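PDB 5CER: Bd0816 from Bdellovibrio bacteriovorus HD100, which probably acts as a serine-type D-Ala-D-Ala carboxypeptidase of the peptidase S13 family, trimming the peptide stems of peptidoglycan. Local coordinates for residues Q133-A136 with V137-N140. The protein carries 2 engineered substitutions. Residues are numbered along the deposited sequence; the frame is centred on the assembly and turned at random.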
loop_
_atom_site.group_PDB
_atom_site.type_symbol
_atom_site.label_atom_id
_atom_site.label_comp_id
_atom_site.label_asym_id
_atom_site.label_seq_id
_atom_site.Cartn_x
_atom_site.Cartn_y
_atom_site.Cartn_z
ATOM N N GLN A 133 5.015 -19.723 -17.635
ATOM C CA GLN A 133 5.870 -18.654 -17.174
ATOM C C GLN A 133 6.692 -18.061 -18.321
ATOM O O GLN A 133 6.754 -16.841 -18.501
ATOM C CB GLN A 133 6.812 -19.159 -16.071
ATOM C CG GLN A 133 7.625 -18.039 -15.410
ATOM C CD GLN A 133 8.662 -18.547 -14.435
ATOM O OE1 GLN A 133 8.310 -19.065 -13.400
ATOM N NE2 GLN A 133 9.928 -18.450 -14.787
ATOM N N ALA A 134 7.332 -18.948 -19.076
ATOM C CA ALA A 134 8.110 -18.549 -20.253
ATOM C C ALA A 134 7.280 -17.702 -21.216
ATOM O O ALA A 134 7.710 -16.624 -21.635
ATOM C CB ALA A 134 8.672 -19.772 -20.953
ATOM N N GLU A 135 6.069 -18.162 -21.539
ATOM C CA GLU A 135 5.220 -17.444 -22.526
ATOM C C GLU A 135 4.865 -16.050 -22.010
ATOM O O GLU A 135 4.775 -15.112 -22.818
ATOM C CB GLU A 135 3.888 -18.193 -22.891
ATOM C CG GLU A 135 4.013 -19.636 -23.507
ATOM C CD GLU A 135 4.924 -19.665 -24.736
ATOM O OE1 GLU A 135 4.476 -19.220 -25.816
ATOM O OE2 GLU A 135 6.080 -20.161 -24.665
ATOM N N ALA A 136 4.634 -15.923 -20.698
ATOM C CA ALA A 136 4.311 -14.607 -20.124
ATOM C C ALA A 136 5.539 -13.702 -20.105
ATOM O O ALA A 136 5.414 -12.512 -20.366
ATOM C CB ALA A 136 3.697 -14.756 -18.748
ATOM N N VAL A 137 6.722 -14.263 -19.859
ATOM C CA VAL A 137 7.953 -13.482 -19.902
ATOM C C VAL A 137 8.245 -13.014 -21.345
ATOM O O VAL A 137 8.573 -11.841 -21.590
ATOM C CB VAL A 137 9.143 -14.289 -19.351
ATOM C CG1 VAL A 137 10.456 -13.561 -19.612
ATOM C CG2 VAL A 137 8.977 -14.535 -17.874
ATOM N N ILE A 138 8.070 -13.925 -22.302
ATOM C CA ILE A 138 8.092 -13.556 -23.713
ATOM C C ILE A 138 7.161 -12.389 -23.993
ATOM O O ILE A 138 7.604 -11.400 -24.577
ATOM C CB ILE A 138 7.776 -14.768 -24.624
ATOM C CG1 ILE A 138 9.015 -15.669 -24.500
ATOM C CG2 ILE A 138 7.486 -14.330 -26.077
ATOM C CD1 ILE A 138 9.123 -16.987 -25.172
ATOM N N LYS A 139 5.881 -12.521 -23.628
ATOM C CA LYS A 139 4.913 -11.437 -23.848
ATOM C C LYS A 139 5.410 -10.044 -23.385
ATOM O O LYS A 139 5.304 -9.087 -24.139
ATOM C CB LYS A 139 3.568 -11.700 -23.178
ATOM C CG LYS A 139 2.688 -12.641 -23.957
ATOM C CD LYS A 139 3.249 -13.476 -25.219
ATOM C CE LYS A 139 2.674 -13.101 -26.587
ATOM N NZ LYS A 139 3.570 -12.234 -27.409
ATOM N N ASN A 140 5.921 -9.973 -22.155
ATOM C CA ASN A 140 6.498 -8.746 -21.587
ATOM C C ASN A 140 7.721 -8.227 -22.297
ATOM O O ASN A 140 7.784 -7.029 -22.610
ATOM C CB ASN A 140 6.882 -8.948 -20.120
ATOM C CG ASN A 140 5.690 -8.938 -19.214
ATOM O OD1 ASN A 140 5.282 -7.890 -18.719
ATOM N ND2 ASN A 140 5.084 -10.091 -19.031
#
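Asn140 folds its side-chain amide back along the helix onto the carbonyl of Ala136, one turn earlier, and ND2 donates a hydrogen bond to Ala136 O (2.8 Å). With CG anti to the carbonyl carbon (chi1 -76°), the amide lies beside its own backbone N, and the same oxygen accepts two hydrogen bonds, from ND2 and from the backbone N of Asn140. They come from opposite faces of the Ala136 carbonyl plane: ND2 stands well above it, whereas the backbone N, at 3.1 Å from Ala136 O, is less tilted. The oxygen lies close to the plane of the Asn140 amide, whose OD1 accepts a bond from Trp112 N, so both ends of the amide are held. These residues belong to helix 130-145, whose preceding i to i+4 bonds run from Val137 N to Gln133 O, Ile138 N to Ala134 O and Lys139 N to Glu135 O. Val137 CG2 sits 3.3 Å from Gln133 O, while Ile138 CG1 runs beside Ala134 O at 3.3 Å. Both side chains also touch Phe104, and Ile138 meets Ile179, joining the helix to strands 98-104 and 175-181 of the mixed sheet. Gln133 NE2 hydrogen-bonds to Glu106 O. Lys139 bends at chi2, bringing CD to 3.3 Å from Glu135 O.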